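Local coordinates for SusD/RagB family nutrient-binding outer membrane lipoprotein (Bacteroides vulgatus, PDB 4F7A), which probably binds glycans, with mucin O-glycans as likely ligands, at the outer membrane as a SusD-type nutrient-binding lipoprotein with a TPR-like helical fold, at residues A168-L173 with N229-I234. Numbering follows the deposited sequence.
Sequences ALDTYL and NSYGVI
The ring of Tyr231 meets Asp170 at its edge, where OD1 lies near the ring plane beside the hydroxyl; Asn229 OD1 lies in plane farther down the same edge, by CD1, and Leu173 CD1 approaches obliquely, 3.6 Å from Tyr231 CE2. The carboxylate plane of Asp170 is turned 72° from that of the ring. Tyr231 OH donates to Asp170 OD1 at 2.6 Å, and OD1 accepts with its anti lone pair, the one directed away from OD2; OD2 itself forms a salt bridge with Lys174 one turn along the same helix. Asp170 reaches across because its CG stands anti to the backbone N (chi1 177°). At the root of the side chain, the Tyr231 backbone N donates to Asn229 OD1 at 3.0 Å, forming an Asx turn within the type I turn 229-232 that follows helix 216-228. The tyrosine thus bridges this turn and helix 151-174, its side chain also touching Ser194 and Ile197 of helix 193-210. A phenylalanine in place of Tyr231 would probably leave Asp170 OD1 without this donor and the turn without its polar tie to the helix. The short phenol-carboxylate bond, with Lys174 close by, is consistent with a charged Asp170 at this surface junction of the helical fold.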
loop_
_atom_site.group_PDB
_atom_site.type_symbol
_atom_site.label_atom_id
_atom_site.label_comp_id
_atom_site.label_asym_id
_atom_site.label_seq_id
_atom_site.Cartn_x
_atom_site.Cartn_y
_atom_site.Cartn_z
ATOM N N ALA A 168 -7.310 -3.474 24.695
ATOM C CA ALA A 168 -6.735 -2.396 25.524
ATOM C C ALA A 168 -7.547 -1.090 25.404
ATOM O O ALA A 168 -7.873 -0.460 26.408
ATOM C CB ALA A 168 -5.273 -2.152 25.147
ATOM N N LEU A 169 -7.880 -0.708 24.178
ATOM C CA LEU A 169 -8.620 0.542 23.944
ATOM C C LEU A 169 -10.049 0.456 24.449
ATOM O O LEU A 169 -10.573 1.413 25.020
ATOM C CB LEU A 169 -8.584 0.922 22.463
ATOM C CG LEU A 169 -7.250 1.507 21.998
ATOM C CD1 LEU A 169 -6.908 1.094 20.578
ATOM C CD2 LEU A 169 -7.194 3.014 22.151
ATOM N N ASP A 170 -10.679 -0.704 24.273
ATOM C CA ASP A 170 -12.024 -0.918 24.818
ATOM C C ASP A 170 -12.003 -0.900 26.358
ATOM O O ASP A 170 -12.842 -0.256 26.998
ATOM C CB ASP A 170 -12.599 -2.223 24.278
ATOM C CG ASP A 170 -13.950 -2.544 24.863
ATOM O OD1 ASP A 170 -14.865 -1.728 24.685
ATOM O OD2 ASP A 170 -14.081 -3.595 25.510
ATOM N N THR A 171 -11.030 -1.578 26.963
ATOM C CA THR A 171 -10.857 -1.482 28.416
ATOM C C THR A 171 -10.628 -0.044 28.888
ATOM O O THR A 171 -11.225 0.404 29.880
ATOM C CB THR A 171 -9.715 -2.358 28.904
ATOM O OG1 THR A 171 -10.007 -3.699 28.548
ATOM C CG2 THR A 171 -9.569 -2.280 30.441
ATOM N N TYR A 172 -9.764 0.682 28.183
ATOM C CA TYR A 172 -9.492 2.076 28.527
ATOM C C TYR A 172 -10.806 2.844 28.605
ATOM O O TYR A 172 -11.029 3.612 29.542
ATOM C CB TYR A 172 -8.575 2.705 27.469
ATOM C CG TYR A 172 -8.470 4.214 27.506
ATOM C CD1 TYR A 172 -7.554 4.850 28.336
ATOM C CD2 TYR A 172 -9.263 4.998 26.673
ATOM C CE1 TYR A 172 -7.442 6.241 28.356
ATOM C CE2 TYR A 172 -9.162 6.381 26.683
ATOM C CZ TYR A 172 -8.252 6.995 27.523
ATOM O OH TYR A 172 -8.170 8.363 27.518
ATOM N N LEU A 173 -11.675 2.641 27.616
ATOM C CA LEU A 173 -12.951 3.352 27.590
ATOM C C LEU A 173 -13.907 2.880 28.670
ATOM O O LEU A 173 -14.546 3.711 29.328
ATOM C CB LEU A 173 -13.616 3.256 26.233
ATOM C CG LEU A 173 -12.986 4.096 25.106
ATOM C CD1 LEU A 173 -13.650 3.693 23.762
ATOM C CD2 LEU A 173 -13.104 5.635 25.357
ATOM N N ASN A 229 -17.053 -6.239 15.269
ATOM C CA ASN A 229 -16.624 -5.429 16.394
ATOM C C ASN A 229 -17.516 -4.189 16.469
ATOM O O ASN A 229 -17.753 -3.514 15.455
ATOM C CB ASN A 229 -15.140 -5.102 16.271
ATOM C CG ASN A 229 -14.609 -4.289 17.466
ATOM O OD1 ASN A 229 -14.931 -3.130 17.599
ATOM N ND2 ASN A 229 -13.795 -4.909 18.313
ATOM N N SER A 230 -18.025 -3.900 17.662
ATOM C CA SER A 230 -19.038 -2.859 17.827
ATOM C C SER A 230 -18.533 -1.442 17.502
ATOM O O SER A 230 -19.342 -0.559 17.287
ATOM C CB SER A 230 -19.592 -2.901 19.258
ATOM O OG SER A 230 -18.554 -2.588 20.163
ATOM N N TYR A 231 -17.213 -1.217 17.484
ATOM C CA TYR A 231 -16.686 0.122 17.179
ATOM C C TYR A 231 -16.727 0.473 15.682
ATOM O O TYR A 231 -16.555 1.630 15.329
ATOM C CB TYR A 231 -15.270 0.320 17.744
ATOM C CG TYR A 231 -15.261 0.385 19.251
ATOM C CD1 TYR A 231 -15.147 -0.766 20.007
ATOM C CD2 TYR A 231 -15.414 1.607 19.927
ATOM C CE1 TYR A 231 -15.155 -0.708 21.389
ATOM C CE2 TYR A 231 -15.422 1.659 21.317
ATOM C CZ TYR A 231 -15.304 0.485 22.039
ATOM O OH TYR A 231 -15.309 0.486 23.428
ATOM N N GLY A 232 -16.964 -0.517 14.823
ATOM C CA GLY A 232 -17.192 -0.270 13.404
ATOM C C GLY A 232 -15.915 -0.264 12.593
ATOM O O GLY A 232 -14.838 -0.481 13.137
ATOM N N VAL A 233 -16.067 -0.036 11.281
ATOM C CA VAL A 233 -14.952 0.123 10.363
ATOM C C VAL A 233 -15.131 1.473 9.671
ATOM O O VAL A 233 -16.189 2.109 9.778
ATOM C CB VAL A 233 -14.880 -1.018 9.322
ATOM C CG1 VAL A 233 -14.576 -2.390 9.995
ATOM C CG2 VAL A 233 -16.179 -1.110 8.479
ATOM N N ILE A 234 -14.090 1.921 8.988
ATOM C CA ILE A 234 -14.117 3.231 8.346
ATOM C C ILE A 234 -15.067 3.200 7.156
ATOM O O ILE A 234 -14.932 2.357 6.274
ATOM C CB ILE A 234 -12.693 3.670 7.937
ATOM C CG1 ILE A 234 -11.807 3.797 9.194
ATOM C CG2 ILE A 234 -12.741 5.038 7.200
ATOM C CD1 ILE A 234 -10.350 3.936 8.888
#